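Local atomic coordinates of metallo-beta-lactamase superfamily protein (Thermus thermophilus, PDB entry 2ZWR), a protein that binds two zinc ions in a dinuclear site of the metallo-beta-lactamase fold and, as in its superfamily, probably acts as a hydrolase. Residues A15-T20 against T43-L48; L79-Y84 against P101-R106; L172-E177 against T188-E193. One frame throughout, in Å; residues are numbered along the deposited sequence.

Overall arrangement
The three contacts follow one another along the chain, each closing before the next opens. Contacts 1 and 2 belong to the sheet that contains strands 13-20, 23-27, 50-51, 74-76 and 106-107: the first packs strand 13-20 against the loop after helix 33-43, the second sets helix 81-85 against the loop entering edge strand 106-107. Contact 3 lies at the edge of the other sheet, around strands 179-182 and 188-189. The centres of contacts 1 and 2 are about 22 Å apart. Those of contacts 2 and 3 are about 30 Å apart, on opposite sides of the chain's centre. In each, a connecting loop packs against a strand or helix, two on one half of the metallo-beta-lactamase sandwich and one on the other.

Contact 1. Residues A15-T20 against T43-L48; sequences AYLVET and TGLIPL
Leu45 lies across the side chains of Leu17 and Glu19, two residues on the same face of strand 13-20, and meets them with successive atoms. Its CB rests 4.0 Å from Leu17 CD2. Beyond CG the chain forks: CD1 approaches the methylene of Glu19, 4.2 Å from its CB, while CD2 sits over the plane of the carboxylate, 3.7 Å from Glu19 CD and almost equally far from both oxygens. CG is anti to the carbonyl carbon (chi1 -64°), which carries both methyls toward the strand. The Glu19 side chain runs extended and roughly perpendicular to Leu45. Its charge is answered elsewhere, by a salt bridge from OE1 to Arg2 on the adjoining strand 2-8, and this partner would tend to keep the carboxylate ionised beside the methyl.

Leu17 sends one methyl into the loop and the other back to the end of helix 33-43. CD1 touches Pro47 CD at 4.1 Å, the two side chains crossing at about a right angle, and CD2 comes tip to tip with Thr43, 3.4 Å from OG1. That hydroxyl bonds to Leu39 O, one turn back in the helix, and accepts a weak bond from Leu45 N, past Gly44, the first residue to leave the helix. Packing of methyls, methylene and proline ring makes the contact. Leu39 and Phe40 add to the layer around Leu17, whereas Tyr16 points to the other face, where its ring meets Phe141 and His181 edge-to-face. The segment 43-48 leads from helix 33-43 into strand 50-51, which lies parallel to strand 23-27. The arrangement is thus the helical layer over the outer face of a sheet in the metallo-beta-lactamase alpha-beta/beta-alpha sandwich, within a beta-alpha-beta crossover.

Contact 2. Residues L79-Y84 against P101-R106; sequences LDLPLY and PPLPVR
The ring of Tyr84 is clasped between Pro101 and Val105, each supplying a CH-pi contact to one of its opposite faces. Pro101 CB lies 3.6 Å from the ring centroid, 21° off the normal and displaced toward the hydroxyl end, with CZ its closest ring atom. On the other side Val105 CG1 is 4.0 Å from the centroid and somewhat further off the normal. With CG anti to the backbone N (chi1 -178°), the tyrosine reaches from its helix to a place between the two residues.

Val105 works in two directions: while CG1 covers the ring, CG2 meets Leu81 CD1 tip to tip at 3.8 Å. The same Leu81 methyl also touches Leu103 CD2 at 3.9 Å, and Leu103 CD2 in turn approaches Tyr84 CE2 obliquely. Leu81 and Tyr84, one helical turn apart, thereby share the apolar side of the loop.

Outward from this centre the contact becomes polar. Tyr84 OH donates to Pro102 O over 2.7 Å; the oxygen lies at the ring edge, close to the ring plane. Seen from the acceptor, the hydroxyl makes a C=O...O angle of 133° and is tilted from the carbonyl plane. The bond fixes the far end of a ring already held on both faces. At the start of the helix Asp80 O accepts from Tyr84 N, while the Asp80 carboxylate turns away to bond Ala55 N, Ser126 OG and Gly128 N, next to zinc ligand His54.

Val63 of helix 63-70 touches both Tyr84 and Pro102, and Val74 of strand 74-76 packs on Tyr84 and Val105, just before Arg106 pairs with that strand; helix 81-85 and the loop thus close over the edge of the sheet.

Contact 3. Residues L172-E177 against T188-E193; sequences LSLPPE and TTLGLE
The flat carbonyl of Pro176 is met at its edge by Gly191 N, 2.7 Å from Pro176 O, in the carbonyl plane and on a lone pair. Beside this group the Pro176 ring brings CB to 4.0 Å from Gly191 CA. The motif is an N-capped helix start: Thr189 is the N-cap of helix 190-196, and its OG1 accepts from Leu192 N over 3.0 Å and nearly straight, the N-H...O angle 163°. Its hydroxyl is held between backbone N and carbonyl carbon (chi1 67°), where it can turn back to that amide. Pro176 O and Thr189 OG1 each take one N-H of the first turn, and the partial positive charge expected at this helix end would favour both bonds.

Leu190 packs against the loop 172-177. Its CD1 lies 3.6 Å from both Leu174 CB and Pro175 O, while Leu172 CD1 comes in from the other end, 3.6 Å from Leu190 O. Val180 and Leu146 pack on the same leucine, so the contact joins the loop after helix 161-171 to the edge of the sheet.

Further along the helix, Glu193 forms a salt bridge with Arg148. Across the contact itself, the bond from Gly191 N to Pro176 O is short but bent at the hydrogen, with an N-H...O angle of 136°.

Contact 1. Residues A15-T20 against T43-L48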
loop_
_atom_site.group_PDB
_atom_site.type_symbol
_atom_site.label_atom_id
_atom_site.label_comp_id
_atom_site.label_asym_id
_atom_site.label_seq_id
_atom_site.Cartn_x
_atom_site.Cartn_y
_atom_site.Cartn_z
ATOM N N ALA A 15 -6.978 1.574 2.292
ATOM C CA ALA A 15 -6.071 1.636 3.436
ATOM C C ALA A 15 -6.316 0.444 4.360
ATOM O O ALA A 15 -7.413 -0.109 4.381
ATOM C CB ALA A 15 -6.265 2.938 4.212
ATOM N N TYR A 16 -5.300 0.050 5.119
ATOM C CA TYR A 16 -5.441 -1.060 6.053
ATOM C C TYR A 16 -4.857 -0.676 7.393
ATOM O O TYR A 16 -3.672 -0.342 7.484
ATOM C CB TYR A 16 -4.779 -2.353 5.513
ATOM C CG TYR A 16 -5.401 -2.848 4.214
ATOM C CD1 TYR A 16 -6.514 -3.696 4.224
ATOM C CD2 TYR A 16 -4.899 -2.438 2.979
ATOM C CE1 TYR A 16 -7.112 -4.128 3.024
ATOM C CE2 TYR A 16 -5.491 -2.865 1.779
ATOM C CZ TYR A 16 -6.595 -3.709 1.815
ATOM O OH TYR A 16 -7.170 -4.135 0.633
ATOM N N LEU A 17 -5.707 -0.690 8.416
ATOM C CA LEU A 17 -5.283 -0.570 9.800
ATOM C C LEU A 17 -5.124 -1.988 10.332
ATOM O O LEU A 17 -6.081 -2.746 10.414
ATOM C CB LEU A 17 -6.300 0.231 10.620
ATOM C CG LEU A 17 -6.014 0.436 12.116
ATOM C CD1 LEU A 17 -4.725 1.242 12.371
ATOM C CD2 LEU A 17 -7.228 1.083 12.827
ATOM N N VAL A 18 -3.894 -2.346 10.661
ATOM C CA VAL A 18 -3.546 -3.733 10.944
ATOM C C VAL A 18 -2.937 -3.813 12.336
ATOM O O VAL A 18 -1.979 -3.094 12.641
ATOM C CB VAL A 18 -2.514 -4.288 9.912
ATOM C CG1 VAL A 18 -2.190 -5.755 10.196
ATOM C CG2 VAL A 18 -3.019 -4.097 8.470
ATOM N N GLU A 19 -3.491 -4.682 13.170
ATOM C CA GLU A 19 -2.896 -4.967 14.472
ATOM C C GLU A 19 -1.815 -6.024 14.279
ATOM O O GLU A 19 -2.095 -7.117 13.829
ATOM C CB GLU A 19 -3.953 -5.432 15.487
ATOM C CG GLU A 19 -3.431 -5.477 16.941
ATOM C CD GLU A 19 -4.534 -5.658 18.000
ATOM O OE1 GLU A 19 -5.682 -6.035 17.648
ATOM O OE2 GLU A 19 -4.239 -5.420 19.199
ATOM N N THR A 20 -0.573 -5.688 14.600
ATOM C CA THR A 20 0.519 -6.656 14.497
ATOM C C THR A 20 0.981 -7.072 15.897
ATOM O O THR A 20 0.557 -6.494 16.902
ATOM C CB THR A 20 1.714 -6.105 13.650
ATOM O OG1 THR A 20 2.602 -5.336 14.474
ATOM C CG2 THR A 20 1.215 -5.232 12.481
ATOM N N THR A 43 -12.210 1.030 16.370
ATOM C CA THR A 43 -11.397 -0.169 16.571
ATOM C C THR A 43 -10.609 -0.132 17.882
ATOM O O THR A 43 -10.204 -1.170 18.386
ATOM C CB THR A 43 -10.398 -0.395 15.397
ATOM O OG1 THR A 43 -9.553 0.754 15.262
ATOM C CG2 THR A 43 -11.133 -0.650 14.073
ATOM N N GLY A 44 -10.370 1.070 18.408
ATOM C CA GLY A 44 -9.526 1.259 19.590
ATOM C C GLY A 44 -8.045 1.068 19.307
ATOM O O GLY A 44 -7.264 0.829 20.223
ATOM N N LEU A 45 -7.662 1.168 18.035
ATOM C CA LEU A 45 -6.269 0.959 17.610
ATOM C C LEU A 45 -5.607 2.263 17.155
ATOM O O LEU A 45 -6.154 2.975 16.314
ATOM C CB LEU A 45 -6.209 -0.069 16.477
ATOM C CG LEU A 45 -6.643 -1.515 16.740
ATOM C CD1 LEU A 45 -6.690 -2.286 15.429
ATOM C CD2 LEU A 45 -5.703 -2.203 17.740
ATOM N N ILE A 46 -4.443 2.573 17.721
ATOM C CA ILE A 46 -3.663 3.727 17.285
ATOM C C ILE A 46 -2.415 3.235 16.549
ATOM O O ILE A 46 -1.580 2.557 17.146
ATOM C CB ILE A 46 -3.230 4.635 18.469
ATOM C CG1 ILE A 46 -4.376 4.843 19.467
ATOM C CG2 ILE A 46 -2.694 5.983 17.951
ATOM C CD1 ILE A 46 -3.900 5.398 20.820
ATOM N N PRO A 47 -2.270 3.594 15.259
ATOM C CA PRO A 47 -1.095 3.127 14.507
ATOM C C PRO A 47 0.201 3.681 15.099
ATOM O O PRO A 47 0.214 4.796 15.631
ATOM C CB PRO A 47 -1.327 3.693 13.096
ATOM C CG PRO A 47 -2.215 4.883 13.312
ATOM C CD PRO A 47 -3.134 4.467 14.442
ATOM N N LEU A 48 1.269 2.894 15.017
ATOM C CA LEU A 48 2.588 3.315 15.475
ATOM C C LEU A 48 3.442 3.837 14.324
ATOM O O LEU A 48 4.494 4.433 14.536
ATOM C CB LEU A 48 3.309 2.145 16.161
ATOM C CG LEU A 48 2.645 1.596 17.427
ATOM C CD1 LEU A 48 3.495 0.508 18.053
ATOM C CD2 LEU A 48 2.346 2.720 18.425
#

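Contact 2. Residues L79-Y84 against P101-R106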
loop_
_atom_site.group_PDB
_atom_site.type_symbol
_atom_site.label_atom_id
_atom_site.label_comp_id
_atom_site.label_asym_id
_atom_site.label_seq_id
_atom_site.Cartn_x
_atom_site.Cartn_y
_atom_site.Cartn_z
ATOM N N LEU A 79 13.136 4.299 -3.814
ATOM C CA LEU A 79 12.902 4.472 -5.252
ATOM C C LEU A 79 11.546 5.145 -5.567
ATOM O O LEU A 79 11.345 5.623 -6.680
ATOM C CB LEU A 79 13.076 3.160 -6.015
ATOM C CG LEU A 79 14.522 2.665 -6.221
ATOM C CD1 LEU A 79 14.536 1.396 -7.030
ATOM C CD2 LEU A 79 15.389 3.726 -6.905
ATOM N N ASP A 80 10.642 5.217 -4.588
ATOM C CA ASP A 80 9.384 5.988 -4.763
ATOM C C ASP A 80 9.393 7.402 -4.158
ATOM O O ASP A 80 8.351 8.081 -4.149
ATOM C CB ASP A 80 8.166 5.210 -4.257
ATOM C CG ASP A 80 7.457 4.450 -5.367
ATOM O OD1 ASP A 80 8.073 4.253 -6.434
ATOM O OD2 ASP A 80 6.280 4.062 -5.187
ATOM N N LEU A 81 10.549 7.841 -3.651
ATOM C CA LEU A 81 10.684 9.198 -3.102
ATOM C C LEU A 81 10.313 10.315 -4.088
ATOM O O LEU A 81 9.631 11.261 -3.691
ATOM C CB LEU A 81 12.095 9.461 -2.564
ATOM C CG LEU A 81 12.369 9.722 -1.076
ATOM C CD1 LEU A 81 11.171 10.217 -0.257
ATOM C CD2 LEU A 81 13.019 8.508 -0.432
ATOM N N PRO A 82 10.787 10.234 -5.358
ATOM C CA PRO A 82 10.387 11.275 -6.311
ATOM C C PRO A 82 8.874 11.363 -6.496
ATOM O O PRO A 82 8.340 12.465 -6.599
ATOM C CB PRO A 82 11.087 10.850 -7.611
ATOM C CG PRO A 82 12.283 10.070 -7.129
ATOM C CD PRO A 82 11.729 9.280 -5.984
ATOM N N LEU A 83 8.195 10.217 -6.510
ATOM C CA LEU A 83 6.742 10.190 -6.560
ATOM C C LEU A 83 6.135 10.812 -5.297
ATOM O O LEU A 83 5.186 11.595 -5.368
ATOM C CB LEU A 83 6.228 8.759 -6.747
ATOM C CG LEU A 83 6.469 8.039 -8.073
ATOM C CD1 LEU A 83 6.011 6.591 -7.975
ATOM C CD2 LEU A 83 5.771 8.727 -9.232
ATOM N N TYR A 84 6.711 10.471 -4.149
ATOM C CA TYR A 84 6.216 10.922 -2.859
ATOM C C TYR A 84 6.335 12.437 -2.746
ATOM O O TYR A 84 5.392 13.111 -2.331
ATOM C CB TYR A 84 6.991 10.218 -1.749
ATOM C CG TYR A 84 6.576 10.518 -0.327
ATOM C CD1 TYR A 84 5.591 9.763 0.312
ATOM C CD2 TYR A 84 7.206 11.528 0.395
ATOM C CE1 TYR A 84 5.233 10.023 1.640
ATOM C CE2 TYR A 84 6.862 11.799 1.700
ATOM C CZ TYR A 84 5.881 11.039 2.325
ATOM O OH TYR A 84 5.547 11.332 3.628
ATOM N N PRO A 101 2.854 15.365 1.119
ATOM C CA PRO A 101 3.309 14.363 2.072
ATOM C C PRO A 101 4.605 14.827 2.749
ATOM O O PRO A 101 5.493 15.331 2.067
ATOM C CB PRO A 101 3.537 13.130 1.193
ATOM C CG PRO A 101 2.700 13.377 -0.028
ATOM C CD PRO A 101 2.824 14.836 -0.256
ATOM N N PRO A 102 4.696 14.685 4.088
ATOM C CA PRO A 102 5.810 15.224 4.871
ATOM C C PRO A 102 7.109 14.415 4.808
ATOM O O PRO A 102 7.097 13.182 4.826
ATOM C CB PRO A 102 5.263 15.211 6.309
ATOM C CG PRO A 102 4.328 14.079 6.331
ATOM C CD PRO A 102 3.705 14.015 4.949
ATOM N N LEU A 103 8.219 15.130 4.759
ATOM C CA LEU A 103 9.538 14.522 4.881
ATOM C C LEU A 103 10.099 14.763 6.284
ATOM O O LEU A 103 9.719 15.739 6.934
ATOM C CB LEU A 103 10.470 15.092 3.816
ATOM C CG LEU A 103 10.090 14.664 2.395
ATOM C CD1 LEU A 103 10.544 15.699 1.387
ATOM C CD2 LEU A 103 10.649 13.282 2.066
ATOM N N PRO A 104 11.014 13.884 6.753
ATOM C CA PRO A 104 11.609 12.750 6.047
ATOM C C PRO A 104 10.799 11.455 6.158
ATOM O O PRO A 104 9.862 11.363 6.959
ATOM C CB PRO A 104 12.952 12.594 6.762
ATOM C CG PRO A 104 12.621 12.918 8.164
ATOM C CD PRO A 104 11.565 14.004 8.114
ATOM N N VAL A 105 11.160 10.470 5.337
ATOM C CA VAL A 105 10.610 9.127 5.459
ATOM C C VAL A 105 11.702 8.165 5.919
ATOM O O VAL A 105 12.886 8.463 5.777
ATOM C CB VAL A 105 9.955 8.623 4.135
ATOM C CG1 VAL A 105 8.912 9.606 3.652
ATOM C CG2 VAL A 105 10.998 8.382 3.052
ATOM N N ARG A 106 11.285 7.028 6.467
ATOM C CA ARG A 106 12.182 5.928 6.803
ATOM C C ARG A 106 12.158 4.918 5.664
ATOM O O ARG A 106 11.104 4.674 5.073
ATOM C CB ARG A 106 11.763 5.259 8.116
ATOM C CG ARG A 106 11.825 6.202 9.308
ATOM C CD ARG A 106 11.431 5.524 10.598
ATOM N NE ARG A 106 11.461 6.454 11.734
ATOM C CZ ARG A 106 11.224 6.103 12.998
ATOM N NH1 ARG A 106 10.916 4.844 13.304
ATOM N NH2 ARG A 106 11.278 7.015 13.955
HETATM O O HOH W 1 6.596 15.455 -0.180
#

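Contact 3. Residues L172-E177 against T188-E193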
loop_
_atom_site.group_PDB
_atom_site.type_symbol
_atom_site.label_atom_id
_atom_site.label_comp_id
_atom_site.label_asym_id
_atom_site.label_seq_id
_atom_site.Cartn_x
_atom_site.Cartn_y
_atom_site.Cartn_z
ATOM N N LEU A 172 3.125 -14.575 -7.380
ATOM C CA LEU A 172 2.359 -15.805 -7.589
ATOM C C LEU A 172 3.110 -17.094 -7.234
ATOM O O LEU A 172 2.555 -18.184 -7.366
ATOM C CB LEU A 172 1.825 -15.864 -9.028
ATOM C CG LEU A 172 0.449 -15.240 -9.320
ATOM C CD1 LEU A 172 -0.674 -15.957 -8.554
ATOM C CD2 LEU A 172 0.426 -13.743 -9.038
ATOM N N SER A 173 4.353 -16.965 -6.775
ATOM C CA SER A 173 5.125 -18.107 -6.287
ATOM C C SER A 173 4.962 -18.311 -4.768
ATOM O O SER A 173 5.395 -19.333 -4.216
ATOM C CB SER A 173 6.602 -17.968 -6.679
ATOM O OG SER A 173 7.321 -17.186 -5.735
ATOM N N LEU A 174 4.348 -17.337 -4.093
ATOM C CA LEU A 174 3.951 -17.495 -2.695
ATOM C C LEU A 174 2.772 -18.481 -2.589
ATOM O O LEU A 174 2.073 -18.723 -3.585
ATOM C CB LEU A 174 3.582 -16.134 -2.072
ATOM C CG LEU A 174 4.623 -15.008 -2.108
ATOM C CD1 LEU A 174 4.042 -13.718 -1.536
ATOM C CD2 LEU A 174 5.904 -15.401 -1.379
ATOM N N PRO A 175 2.542 -19.048 -1.388
ATOM C CA PRO A 175 1.473 -20.036 -1.217
ATOM C C PRO A 175 0.129 -19.600 -1.818
ATOM O O PRO A 175 -0.258 -18.445 -1.666
ATOM C CB PRO A 175 1.377 -20.175 0.305
ATOM C CG PRO A 175 2.756 -19.944 0.759
ATOM C CD PRO A 175 3.268 -18.823 -0.123
ATOM N N PRO A 176 -0.566 -20.512 -2.525
ATOM C CA PRO A 176 -1.861 -20.188 -3.155
ATOM C C PRO A 176 -2.944 -19.726 -2.175
ATOM O O PRO A 176 -3.818 -18.948 -2.562
ATOM C CB PRO A 176 -2.266 -21.506 -3.828
ATOM C CG PRO A 176 -1.503 -22.566 -3.077
ATOM C CD PRO A 176 -0.170 -21.904 -2.809
ATOM N N GLU A 177 -2.879 -20.186 -0.926
ATOM C CA GLU A 177 -3.842 -19.782 0.116
ATOM C C GLU A 177 -3.647 -18.354 0.619
ATOM O O GLU A 177 -4.486 -17.843 1.353
ATOM C CB GLU A 177 -3.812 -20.743 1.319
ATOM C CG GLU A 177 -2.505 -20.753 2.106
ATOM C CD GLU A 177 -1.521 -21.807 1.611
ATOM O OE1 GLU A 177 -1.559 -22.165 0.418
ATOM O OE2 GLU A 177 -0.687 -22.278 2.413
ATOM N N THR A 188 -8.878 -10.861 -2.373
ATOM C CA THR A 188 -8.816 -12.079 -3.175
ATOM C C THR A 188 -7.779 -13.014 -2.529
ATOM O O THR A 188 -7.335 -12.763 -1.392
ATOM C CB THR A 188 -8.508 -11.752 -4.682
ATOM O OG1 THR A 188 -8.604 -12.937 -5.480
ATOM C CG2 THR A 188 -7.151 -11.122 -4.869
ATOM N N THR A 189 -7.423 -14.094 -3.220
ATOM C CA THR A 189 -6.328 -14.961 -2.787
ATOM C C THR A 189 -5.416 -15.174 -3.977
ATOM O O THR A 189 -5.811 -14.933 -5.120
ATOM C CB THR A 189 -6.813 -16.346 -2.265
ATOM O OG1 THR A 189 -7.374 -17.099 -3.350
ATOM C CG2 THR A 189 -7.831 -16.208 -1.122
ATOM N N LEU A 190 -4.194 -15.623 -3.727
ATOM C CA LEU A 190 -3.294 -15.905 -4.830
ATOM C C LEU A 190 -3.815 -17.069 -5.678
ATOM O O LEU A 190 -3.683 -17.051 -6.895
ATOM C CB LEU A 190 -1.870 -16.154 -4.339
ATOM C CG LEU A 190 -1.098 -14.935 -3.820
ATOM C CD1 LEU A 190 0.303 -15.357 -3.386
ATOM C CD2 LEU A 190 -1.008 -13.816 -4.867
ATOM N N GLY A 191 -4.433 -18.055 -5.027
ATOM C CA GLY A 191 -5.003 -19.221 -5.714
ATOM C C GLY A 191 -6.187 -18.878 -6.619
ATOM O O GLY A 191 -6.289 -19.382 -7.728
ATOM N N LEU A 192 -7.082 -18.017 -6.145
ATOM C CA LEU A 192 -8.201 -17.570 -6.968
ATOM C C LEU A 192 -7.714 -16.847 -8.229
ATOM O O LEU A 192 -8.205 -17.105 -9.326
ATOM C CB LEU A 192 -9.169 -16.679 -6.175
ATOM C CG LEU A 192 -10.276 -15.935 -6.963
ATOM C CD1 LEU A 192 -11.207 -16.889 -7.745
ATOM C CD2 LEU A 192 -11.103 -15.049 -6.040
ATOM N N GLU A 193 -6.756 -15.944 -8.073
ATOM C CA GLU A 193 -6.214 -15.223 -9.226
ATOM C C GLU A 193 -5.450 -16.147 -10.178
ATOM O O GLU A 193 -5.513 -15.969 -11.397
ATOM C CB GLU A 193 -5.357 -14.019 -8.794
ATOM C CG GLU A 193 -6.137 -12.937 -8.033
ATOM C CD GLU A 193 -7.428 -12.521 -8.735
ATOM O OE1 GLU A 193 -8.500 -12.592 -8.096
ATOM O OE2 GLU A 193 -7.377 -12.140 -9.935
#